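Local structure of IroE-like serine hydrolase (Shewanella oneidensis, 3GFF) at residues E24-V29 and H82-M87; Y165-T170 and K195-A200; M199-N204 and Y215-N220; K264-D269 and D282-L287. The protein probably hydrolyses ester bonds, as a serine hydrolase of the esterase D family with an alpha/beta-hydrolase fold. One frame throughout, in Å; residues are numbered along the deposited sequence.

Contact 1. Residues E24-V29 and H82-M87; sequences ETREYV and HNTNRM
His82 and Thr84 lie against strand 24-29 in a mostly polar contact between an outer part of the main sheet and the loop that leaves the neighbouring strand 77-81. The sheet pairing runs out here in one backbone bond, from His82 N to Glu27 O at 3.1 Å. Beyond it side chains take over. The His82 imidazole extends along the strand, its NE2 3.9 Å from both methyls of Val29, CG1 and CG2. Nearer the ring's root, ND1 is 3.9 Å from Glu27 CB; the Glu27 carboxylate plane stands nearly upright to the ring and is paired with Arg16. Farther along, the side chains of Thr84 and Glu24 run toward each other, and Thr84 OG1 donates to Glu24 OE2 at 3.0 Å from above the carboxylate plane. The same oxygen takes Arg26 NE, 3.1 Å away, on the same face and on its anti side, and it also meets Arg88. A bend in the Arg26 chain at chi2 (-53°) folds the guanidinium back beside Glu24, while Thr84 CG2 packs 3.8 Å from Arg26 CD. The other end of the guanidinium pairs with Asp89, so this charge network ties the strand to short helix 86-89, which Asn85 N-caps. Tyr28 points away, onto helix 114-132 and strand 12-19; Val29 and His82 reach helix 51-65.

Contact 2. Residues Y165-T170 and K195-A200; sequences YLALDT and KQLFMA
Leu168 and Ala200 mark the tight end of a parallel strand pair, 165-168 beside 195-200, whose segment axes are 4.8 Å apart and inclined by 15°. Leu168 CD2 is 3.6 Å from Ala200 CB and also reaches the edge of the Phe198 ring, near the ring plane. The Phe198 side chain leaves its strand with CG opposite the backbone N (chi1 169°), which brings CD2 to Leu166 CG at 4.2 Å. On the face carrying Tyr165, Ala167, Leu197 and Met199 no apolar pair comes as close as Leu168 and Ala200: Leu197 CD1 lies between Tyr165 CB and Ala167 CB, each 4.1 Å away. Backbone bonds form the usual ladder, the straightest being Ala167 N to Phe198 O (2.9 Å, 176° at the hydrogen). In contrast, the N-terminal end is looser and wetter. Lys195, partly exposed, does not touch the neighbouring strand; a water 2.6 Å from Tyr165 OH and 3.1 Å from Lys195 NZ links the two side chains, and NZ also donates to Phe162 O. The two strands belong to a beta-alpha-beta unit through helix 178-189. At the far end Asp169 N donates to Ala200 O, continuing the ladder one residue past the strand, and Asp169 OD1 accepts from Ala202 N. These bonds probably orient the carboxylate, whose OD2 is hydrogen-bonded to His247 and His216, an arrangement consistent with Asp169 being the acid of a Ser145-His247-Asp169 triad.

Contact 3. Residues M199-N204 and Y215-N220; sequences MAIANN and YHKDLN
The His216 imidazole meets Asn204 CB at its edge, near the ring plane, at 4.5 Å. A second flat group, the Asn220 amide, has Met199 CE 3.5 Å from its OD1, and its ND2 donates to His216 O one turn earlier; that acceptor lies in the amide plane and the N-H points almost straight at it (3.1 Å, 174°). ND2 also reaches Thr170 O, so two carbonyls fix the rotation of the amide. These groups belong to the face of helix 215-220 that lies against strand residues 199-201, whose axis runs roughly antiparallel to that of the helix, 9.6 Å away. The side chains of Ile201 and Asn220 pass antiparallel to one another, Ile201 CG2 coming 3.7 Å from Asn220 CB. Farther along, Lys217 runs alongside Asn203. It passes Ala202 O, then bends at chi3 (77°) to bring NZ over Asn203 OD1, above its carbonyl plane at 3.1 Å. NZ bonds to Tyr241 OH as well, and Asn203 ND2 to Pro243 O. A water that donates to Asn204 O also accepts a weak bond from Lys217 N, linking the loop to the helix. Apolar packing thus gives way to polar links to the loop through Lys217, while His216 is a second-shell partner that probably steadies Asp169; an imidazole, probably from the crystallisation liquor, lies about 4 Å from the His216 side chain and may mark a pocket.

Contact 4. Residues K264-D269 and D282-L287; sequences KDFAID and DQYGVL
The backbone of Asp265-Ile268 faces helix 282-287, with Phe266 CA 7.6 Å from Tyr284 CA, and presents three successive carbonyls to it. Gln283 takes two of them: its chain, extended throughout with CG anti to the backbone N (chi1 171°), carries NE2 to Asp265 O at 2.7 Å and to Ala267 O at 2.9 Å. Both acceptors lie close to the amide plane, so both N-H groups are used and the rotation of the amide is fixed. The carbonyl between them, Phe266 O, accepts from Tyr284 OH in the carbonyl plane, on a lone pair; at 2.5 Å the bond is short, and its exact length is doubtful. Apolar contacts fill in beside these bonds. Leu287 CD1 sits over the centre of one face of the Phe266 ring, 3.6 Å from the centroid and 12° off the normal, a CH-pi contact. The same methyl also lies above the rim of the Tyr284 ring, whose plane is almost perpendicular to that of Phe266. Leu287 CD2 reaches Asp265 CB at 3.9 Å, while the Asp265 carboxylate pairs with Arg290. Tyr301 of helix 299-311 bonds to Ile268 N. Side chains of the helix thus satisfy the carbonyls of a stretch lacking regular secondary structure, pinning the loop after helix 250-263 against the next helix.

From the N terminus, contact 1 closes first: it brings strand 24-31 to the loop after strand 77-81, across some fifty residues that include strand 43-48 and helix 51-65. Contact 2 opens and closes later in the chain, returning through helix 178-189 to set strand 195-201 beside 164-168 in the same sheet. Contact 3 starts on Met199 and Ala200, where contact 2 ends, and closes a short loop onto helix 215-230; the two contacts also touch at the residues just after strand 164-168. Contact 4 follows in series and ties the loop after helix 250-263 to helix 277-291, about 36 Å from contact 1 between centres and on the opposite side of the chain's centre. No loop nests within another.

Contact 1. Residues E24-V29 and H82-M87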
# COMPACT_ATOMS: atom_id res chain seq x y z
N GLU A 24 21.06 -15.75 -22.03
CA GLU A 24 21.50 -15.45 -20.66
C GLU A 24 20.65 -16.19 -19.66
O GLU A 24 19.61 -16.75 -19.98
CB GLU A 24 21.42 -13.92 -20.39
CG GLU A 24 20.03 -13.35 -20.54
CD GLU A 24 19.95 -11.80 -20.46
OE1 GLU A 24 20.97 -11.11 -20.60
OE2 GLU A 24 18.83 -11.29 -20.31
N THR A 25 21.12 -16.17 -18.42
CA THR A 25 20.38 -16.67 -17.29
C THR A 25 19.43 -15.56 -16.87
O THR A 25 19.83 -14.40 -16.78
CB THR A 25 21.31 -16.94 -16.11
OG1 THR A 25 22.34 -17.82 -16.54
CG2 THR A 25 20.54 -17.57 -14.92
N ARG A 26 18.17 -15.93 -16.65
CA ARG A 26 17.17 -15.01 -16.19
C ARG A 26 16.67 -15.45 -14.81
O ARG A 26 16.35 -16.60 -14.60
CB ARG A 26 16.00 -14.93 -17.20
CG ARG A 26 16.21 -13.93 -18.33
CD ARG A 26 16.57 -12.57 -17.73
NE ARG A 26 16.31 -11.44 -18.59
CZ ARG A 26 15.48 -10.43 -18.34
NH1 ARG A 26 14.83 -10.30 -17.21
NH2 ARG A 26 15.36 -9.49 -19.24
N GLU A 27 16.64 -14.51 -13.86
CA GLU A 27 16.14 -14.76 -12.52
C GLU A 27 14.75 -14.18 -12.32
O GLU A 27 14.34 -13.18 -12.95
CB GLU A 27 17.10 -14.20 -11.45
CG GLU A 27 18.40 -14.96 -11.40
CD GLU A 27 19.40 -14.39 -10.40
OE1 GLU A 27 19.33 -13.20 -10.03
OE2 GLU A 27 20.29 -15.17 -9.99
N TYR A 28 14.01 -14.86 -11.46
CA TYR A 28 12.67 -14.45 -11.12
C TYR A 28 12.26 -15.02 -9.77
O TYR A 28 12.86 -15.97 -9.27
CB TYR A 28 11.69 -14.81 -12.23
CG TYR A 28 11.44 -16.28 -12.46
CD1 TYR A 28 12.24 -17.00 -13.33
CD2 TYR A 28 10.39 -16.93 -11.85
CE1 TYR A 28 11.99 -18.32 -13.58
CE2 TYR A 28 10.13 -18.25 -12.09
CZ TYR A 28 10.93 -18.94 -12.97
OH TYR A 28 10.72 -20.28 -13.20
N VAL A 29 11.22 -14.43 -9.19
CA VAL A 29 10.67 -14.84 -7.90
C VAL A 29 9.17 -15.16 -8.03
O VAL A 29 8.47 -14.53 -8.80
CB VAL A 29 10.87 -13.73 -6.82
CG1 VAL A 29 12.29 -13.69 -6.32
CG2 VAL A 29 10.43 -12.36 -7.37
N HIS A 82 13.16 -10.29 -12.67
CA HIS A 82 14.28 -9.40 -12.46
C HIS A 82 14.85 -8.98 -13.78
O HIS A 82 14.71 -9.69 -14.77
CB HIS A 82 15.40 -10.02 -11.64
CG HIS A 82 14.98 -10.43 -10.28
ND1 HIS A 82 15.81 -11.11 -9.42
CD2 HIS A 82 13.78 -10.31 -9.65
CE1 HIS A 82 15.16 -11.34 -8.29
NE2 HIS A 82 13.93 -10.88 -8.41
N ASN A 83 15.49 -7.81 -13.76
CA ASN A 83 16.19 -7.27 -14.90
C ASN A 83 17.66 -7.69 -14.98
O ASN A 83 18.31 -8.06 -14.00
CB ASN A 83 16.17 -5.74 -14.83
CG ASN A 83 14.87 -5.16 -15.26
OD1 ASN A 83 14.38 -5.48 -16.34
ND2 ASN A 83 14.32 -4.27 -14.47
N THR A 84 18.15 -7.66 -16.21
CA THR A 84 19.57 -7.79 -16.47
C THR A 84 19.84 -6.45 -17.19
O THR A 84 20.23 -5.46 -16.56
CB THR A 84 19.87 -9.03 -17.29
OG1 THR A 84 19.27 -8.90 -18.57
CG2 THR A 84 19.33 -10.30 -16.59
N ASN A 85 19.54 -6.38 -18.50
CA ASN A 85 19.67 -5.13 -19.26
C ASN A 85 18.26 -4.49 -19.48
O ASN A 85 17.53 -4.77 -20.45
CB ASN A 85 20.41 -5.39 -20.57
CG ASN A 85 20.85 -4.12 -21.28
OD1 ASN A 85 20.33 -3.02 -21.04
ND2 ASN A 85 21.79 -4.27 -22.20
N ARG A 86 17.90 -3.64 -18.54
CA ARG A 86 16.61 -2.95 -18.53
C ARG A 86 16.37 -2.03 -19.74
O ARG A 86 15.28 -2.00 -20.29
CB ARG A 86 16.54 -2.14 -17.24
CG ARG A 86 15.25 -1.35 -17.05
CD ARG A 86 15.11 -0.92 -15.59
NE ARG A 86 13.71 -0.63 -15.31
CZ ARG A 86 13.18 0.59 -15.33
NH1 ARG A 86 13.94 1.66 -15.57
NH2 ARG A 86 11.87 0.73 -15.08
N MSE A 87 17.37 -1.26 -20.15
CA MSE A 87 17.15 -0.39 -21.30
C MSE A 87 16.97 -1.22 -22.57
O MSE A 87 16.33 -0.78 -23.50
CB MSE A 87 18.27 0.64 -21.47
CG MSE A 87 18.21 1.81 -20.46
SE MSE A 87 16.52 2.83 -20.55
CE MSE A 87 16.78 3.40 -22.35

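Contact 2. Residues Y165-T170 and K195-A200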
# COMPACT_ATOMS: atom_id res chain seq x y z
N TYR A 165 -3.60 -5.41 -18.43
CA TYR A 165 -2.37 -4.67 -18.23
C TYR A 165 -2.56 -3.50 -17.27
O TYR A 165 -3.57 -2.78 -17.30
CB TYR A 165 -1.88 -4.10 -19.57
CG TYR A 165 -1.62 -5.13 -20.66
CD1 TYR A 165 -0.40 -5.76 -20.75
CD2 TYR A 165 -2.58 -5.44 -21.61
CE1 TYR A 165 -0.14 -6.69 -21.72
CE2 TYR A 165 -2.31 -6.36 -22.64
CZ TYR A 165 -1.07 -6.98 -22.67
OH TYR A 165 -0.71 -7.91 -23.61
N LEU A 166 -1.55 -3.33 -16.43
CA LEU A 166 -1.44 -2.23 -15.51
C LEU A 166 -0.22 -1.47 -15.96
O LEU A 166 0.89 -2.00 -15.87
CB LEU A 166 -1.31 -2.68 -14.05
CG LEU A 166 -2.65 -2.77 -13.31
CD1 LEU A 166 -3.47 -3.93 -13.81
CD2 LEU A 166 -2.44 -2.81 -11.78
N ALA A 167 -0.44 -0.25 -16.46
CA ALA A 167 0.65 0.64 -16.93
C ALA A 167 0.75 1.81 -15.95
O ALA A 167 -0.08 2.68 -15.94
CB ALA A 167 0.37 1.11 -18.35
N LEU A 168 1.76 1.77 -15.09
CA LEU A 168 1.93 2.72 -13.99
C LEU A 168 2.98 3.79 -14.32
O LEU A 168 4.18 3.57 -14.26
CB LEU A 168 2.26 1.96 -12.70
CG LEU A 168 1.35 0.74 -12.39
CD1 LEU A 168 1.79 -0.05 -11.11
CD2 LEU A 168 -0.11 1.19 -12.34
N ASP A 169 2.48 4.95 -14.67
CA ASP A 169 3.24 6.13 -15.06
C ASP A 169 4.21 5.80 -16.16
O ASP A 169 5.39 6.03 -16.07
CB ASP A 169 3.94 6.76 -13.87
CG ASP A 169 3.96 8.26 -13.96
OD1 ASP A 169 2.95 8.82 -14.44
OD2 ASP A 169 4.95 8.87 -13.53
N THR A 170 3.65 5.25 -17.22
CA THR A 170 4.42 4.80 -18.41
C THR A 170 5.35 5.89 -18.94
O THR A 170 4.93 7.05 -19.08
CB THR A 170 3.45 4.40 -19.52
OG1 THR A 170 2.54 3.42 -18.99
CG2 THR A 170 4.19 3.84 -20.77
N LYS A 195 -9.54 -7.04 -24.26
CA LYS A 195 -8.41 -6.64 -23.48
C LYS A 195 -8.83 -5.62 -22.44
O LYS A 195 -9.94 -5.08 -22.49
CB LYS A 195 -7.33 -6.08 -24.40
CG LYS A 195 -6.89 -7.05 -25.51
CD LYS A 195 -6.13 -8.23 -24.94
CE LYS A 195 -5.69 -9.18 -26.00
NZ LYS A 195 -4.81 -10.23 -25.44
N GLN A 196 -7.95 -5.45 -21.46
CA GLN A 196 -8.09 -4.48 -20.36
C GLN A 196 -6.78 -3.74 -20.12
O GLN A 196 -5.72 -4.33 -20.14
CB GLN A 196 -8.58 -5.16 -19.07
CG GLN A 196 -10.12 -5.48 -19.12
CD GLN A 196 -10.60 -6.28 -17.91
OE1 GLN A 196 -10.54 -7.50 -17.92
NE2 GLN A 196 -11.13 -5.61 -16.92
N LEU A 197 -6.89 -2.43 -19.93
CA LEU A 197 -5.78 -1.55 -19.66
C LEU A 197 -6.18 -0.57 -18.55
O LEU A 197 -7.27 0.01 -18.57
CB LEU A 197 -5.39 -0.73 -20.91
CG LEU A 197 -4.34 0.37 -20.65
CD1 LEU A 197 -2.94 -0.20 -20.31
CD2 LEU A 197 -4.26 1.29 -21.84
N PHE A 198 -5.31 -0.45 -17.56
CA PHE A 198 -5.46 0.55 -16.49
C PHE A 198 -4.22 1.39 -16.55
O PHE A 198 -3.10 0.85 -16.58
CB PHE A 198 -5.59 -0.10 -15.10
CG PHE A 198 -5.49 0.88 -13.94
CD1 PHE A 198 -6.61 1.54 -13.48
CD2 PHE A 198 -4.27 1.10 -13.31
CE1 PHE A 198 -6.54 2.43 -12.42
CE2 PHE A 198 -4.18 1.97 -12.25
CZ PHE A 198 -5.33 2.65 -11.81
N MSE A 199 -4.38 2.71 -16.60
CA MSE A 199 -3.23 3.63 -16.52
C MSE A 199 -3.24 4.43 -15.22
O MSE A 199 -4.26 5.03 -14.85
CB MSE A 199 -3.23 4.63 -17.69
CG MSE A 199 -2.93 4.01 -19.03
SE MSE A 199 -3.12 5.28 -20.47
CE MSE A 199 -1.78 6.61 -19.90
N ALA A 200 -2.10 4.46 -14.53
CA ALA A 200 -1.92 5.33 -13.35
C ALA A 200 -1.11 6.47 -13.91
O ALA A 200 -0.16 6.22 -14.67
CB ALA A 200 -1.14 4.63 -12.20
O HOH W 1 -2.40 -8.33 -25.54

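Contact 3. Residues M199-N204 and Y215-N220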
# COMPACT_ATOMS: atom_id res chain seq x y z
N MSE A 199 -4.38 2.71 -16.60
CA MSE A 199 -3.23 3.63 -16.52
C MSE A 199 -3.24 4.43 -15.22
O MSE A 199 -4.26 5.03 -14.85
CB MSE A 199 -3.23 4.63 -17.69
CG MSE A 199 -2.93 4.01 -19.03
SE MSE A 199 -3.12 5.28 -20.47
CE MSE A 199 -1.78 6.61 -19.90
N ALA A 200 -2.10 4.46 -14.53
CA ALA A 200 -1.92 5.33 -13.35
C ALA A 200 -1.11 6.47 -13.91
O ALA A 200 -0.16 6.22 -14.67
CB ALA A 200 -1.14 4.63 -12.20
N ILE A 201 -1.46 7.70 -13.56
CA ILE A 201 -0.77 8.87 -14.05
C ILE A 201 -0.41 9.75 -12.87
O ILE A 201 -1.31 10.29 -12.20
CB ILE A 201 -1.64 9.68 -15.08
CG1 ILE A 201 -2.13 8.77 -16.20
CG2 ILE A 201 -0.82 10.88 -15.65
CD1 ILE A 201 -3.16 9.41 -17.19
N ALA A 202 0.90 9.89 -12.60
CA ALA A 202 1.38 10.69 -11.48
C ALA A 202 1.63 12.16 -11.88
O ALA A 202 1.34 12.55 -13.00
CB ALA A 202 2.65 10.05 -10.88
N ASN A 203 2.17 12.95 -10.95
CA ASN A 203 2.45 14.37 -11.15
C ASN A 203 3.94 14.70 -10.88
O ASN A 203 4.27 15.52 -10.01
CB ASN A 203 1.52 15.17 -10.21
CG ASN A 203 1.54 16.68 -10.48
OD1 ASN A 203 1.88 17.12 -11.56
ND2 ASN A 203 1.20 17.47 -9.47
N ASN A 204 4.86 14.04 -11.60
CA ASN A 204 6.31 14.22 -11.37
C ASN A 204 6.74 15.60 -11.90
O ASN A 204 6.38 15.95 -13.04
CB ASN A 204 7.11 13.14 -12.09
CG ASN A 204 8.51 12.95 -11.51
OD1 ASN A 204 8.65 12.58 -10.35
ND2 ASN A 204 9.53 13.13 -12.34
N TYR A 215 6.39 17.40 -19.28
CA TYR A 215 6.32 16.71 -20.57
C TYR A 215 5.91 15.24 -20.46
O TYR A 215 5.10 14.77 -21.25
CB TYR A 215 7.68 16.84 -21.27
CG TYR A 215 7.79 16.14 -22.61
CD1 TYR A 215 7.43 16.80 -23.77
CD2 TYR A 215 8.29 14.86 -22.72
CE1 TYR A 215 7.53 16.20 -25.00
CE2 TYR A 215 8.41 14.24 -23.97
CZ TYR A 215 8.02 14.92 -25.10
OH TYR A 215 8.14 14.38 -26.35
N HIS A 216 6.50 14.52 -19.51
CA HIS A 216 6.17 13.11 -19.25
C HIS A 216 4.69 12.96 -18.82
O HIS A 216 3.97 12.08 -19.31
CB HIS A 216 7.18 12.57 -18.21
CG HIS A 216 6.69 11.39 -17.42
ND1 HIS A 216 6.47 10.14 -17.97
CD2 HIS A 216 6.46 11.26 -16.09
CE1 HIS A 216 6.09 9.31 -17.02
NE2 HIS A 216 6.04 9.97 -15.87
N LYS A 217 4.26 13.80 -17.88
CA LYS A 217 2.87 13.77 -17.41
C LYS A 217 1.89 14.09 -18.54
O LYS A 217 0.88 13.40 -18.72
CB LYS A 217 2.66 14.74 -16.26
CG LYS A 217 1.19 14.89 -15.85
CD LYS A 217 0.97 15.79 -14.70
CE LYS A 217 1.07 17.23 -15.05
NZ LYS A 217 0.25 17.96 -14.03
N ASP A 218 2.20 15.12 -19.32
CA ASP A 218 1.31 15.55 -20.41
C ASP A 218 1.13 14.46 -21.47
O ASP A 218 0.02 14.26 -21.95
CB ASP A 218 1.77 16.89 -21.01
CG ASP A 218 1.83 17.98 -19.98
OD1 ASP A 218 1.11 17.85 -18.98
OD2 ASP A 218 2.60 18.95 -20.15
N LEU A 219 2.21 13.75 -21.82
CA LEU A 219 2.14 12.60 -22.74
C LEU A 219 1.16 11.57 -22.24
O LEU A 219 0.40 11.02 -23.04
CB LEU A 219 3.52 11.95 -22.97
CG LEU A 219 4.30 12.38 -24.23
CD1 LEU A 219 4.05 13.79 -24.65
CD2 LEU A 219 5.76 12.12 -24.10
N ASN A 220 1.20 11.29 -20.94
CA ASN A 220 0.27 10.33 -20.32
C ASN A 220 -1.20 10.76 -20.33
O ASN A 220 -2.07 9.96 -20.67
CB ASN A 220 0.68 9.97 -18.88
CG ASN A 220 1.70 8.83 -18.83
OD1 ASN A 220 1.32 7.68 -18.74
ND2 ASN A 220 2.98 9.15 -18.93
O HOH W 2 6.35 14.99 -15.60

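Contact 4. Residues K264-D269 and D282-L287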
# COMPACT_ATOMS: atom_id res chain seq x y z
N LYS A 264 -12.83 -5.84 -9.08
CA LYS A 264 -13.97 -5.24 -8.43
C LYS A 264 -15.25 -6.08 -8.53
O LYS A 264 -15.88 -6.39 -7.52
CB LYS A 264 -14.20 -3.85 -9.06
CG LYS A 264 -15.23 -2.97 -8.36
CD LYS A 264 -15.36 -1.56 -9.05
CE LYS A 264 -13.97 -0.87 -9.25
NZ LYS A 264 -13.97 0.62 -9.47
N ASP A 265 -15.61 -6.47 -9.75
CA ASP A 265 -16.87 -7.17 -9.95
C ASP A 265 -16.87 -8.67 -9.62
O ASP A 265 -17.87 -9.34 -9.89
CB ASP A 265 -17.33 -6.94 -11.39
CG ASP A 265 -17.55 -5.50 -11.68
OD1 ASP A 265 -18.04 -4.76 -10.81
OD2 ASP A 265 -17.24 -5.09 -12.82
N PHE A 266 -15.77 -9.18 -9.05
CA PHE A 266 -15.61 -10.61 -8.71
C PHE A 266 -16.21 -10.97 -7.38
O PHE A 266 -16.43 -12.16 -7.09
CB PHE A 266 -14.13 -11.02 -8.67
CG PHE A 266 -13.47 -11.13 -10.01
CD1 PHE A 266 -13.40 -10.04 -10.87
CD2 PHE A 266 -12.85 -12.31 -10.38
CE1 PHE A 266 -12.77 -10.15 -12.08
CE2 PHE A 266 -12.19 -12.41 -11.59
CZ PHE A 266 -12.15 -11.32 -12.44
N ALA A 267 -16.41 -9.94 -6.55
CA ALA A 267 -17.01 -10.08 -5.21
C ALA A 267 -18.48 -10.52 -5.27
O ALA A 267 -19.26 -10.07 -6.10
CB ALA A 267 -16.88 -8.73 -4.44
N ILE A 268 -18.84 -11.43 -4.38
CA ILE A 268 -20.19 -11.98 -4.27
C ILE A 268 -20.72 -11.51 -2.92
O ILE A 268 -20.18 -11.88 -1.87
CB ILE A 268 -20.17 -13.53 -4.34
CG1 ILE A 268 -19.72 -14.01 -5.73
CG2 ILE A 268 -21.52 -14.13 -4.03
CD1 ILE A 268 -19.45 -15.54 -5.79
N ASP A 269 -21.76 -10.69 -2.94
CA ASP A 269 -22.39 -10.18 -1.72
C ASP A 269 -23.58 -11.06 -1.39
O ASP A 269 -24.65 -10.95 -2.02
CB ASP A 269 -22.84 -8.75 -1.96
CG ASP A 269 -23.24 -8.02 -0.71
OD1 ASP A 269 -23.48 -8.64 0.36
OD2 ASP A 269 -23.30 -6.79 -0.80
N ASP A 282 -24.49 -15.55 -13.98
CA ASP A 282 -24.55 -14.44 -14.94
C ASP A 282 -23.36 -13.50 -14.73
O ASP A 282 -22.69 -13.11 -15.71
CB ASP A 282 -25.88 -13.66 -14.78
CG ASP A 282 -27.13 -14.50 -15.13
OD1 ASP A 282 -27.04 -15.64 -15.64
OD2 ASP A 282 -28.25 -13.97 -14.89
N GLN A 283 -23.13 -13.14 -13.46
CA GLN A 283 -22.01 -12.30 -13.03
C GLN A 283 -20.70 -12.82 -13.61
O GLN A 283 -19.91 -12.07 -14.21
CB GLN A 283 -21.93 -12.28 -11.48
CG GLN A 283 -20.72 -11.64 -10.90
CD GLN A 283 -20.64 -11.77 -9.39
OE1 GLN A 283 -21.34 -12.57 -8.78
NE2 GLN A 283 -19.78 -10.97 -8.77
N TYR A 284 -20.47 -14.12 -13.44
CA TYR A 284 -19.25 -14.71 -13.98
C TYR A 284 -19.26 -14.86 -15.51
O TYR A 284 -18.20 -14.87 -16.14
CB TYR A 284 -18.84 -15.95 -13.17
CG TYR A 284 -18.09 -15.52 -11.93
CD1 TYR A 284 -18.77 -15.02 -10.82
CD2 TYR A 284 -16.70 -15.55 -11.89
CE1 TYR A 284 -18.10 -14.56 -9.71
CE2 TYR A 284 -16.01 -15.10 -10.79
CZ TYR A 284 -16.71 -14.58 -9.70
OH TYR A 284 -16.02 -14.17 -8.59
N GLY A 285 -20.46 -14.90 -16.11
CA GLY A 285 -20.59 -14.89 -17.56
C GLY A 285 -20.07 -13.56 -18.10
O GLY A 285 -19.34 -13.52 -19.07
N VAL A 286 -20.43 -12.47 -17.43
CA VAL A 286 -20.00 -11.14 -17.82
C VAL A 286 -18.48 -11.02 -17.67
O VAL A 286 -17.81 -10.52 -18.59
CB VAL A 286 -20.72 -10.03 -17.01
CG1 VAL A 286 -20.17 -8.61 -17.40
CG2 VAL A 286 -22.24 -10.13 -17.20
N LEU A 287 -17.93 -11.50 -16.55
CA LEU A 287 -16.46 -11.47 -16.33
C LEU A 287 -15.75 -12.26 -17.43
O LEU A 287 -14.74 -11.81 -17.98
CB LEU A 287 -16.07 -11.99 -14.93
CG LEU A 287 -16.60 -11.18 -13.73
CD1 LEU A 287 -16.21 -11.81 -12.41
CD2 LEU A 287 -16.10 -9.76 -13.86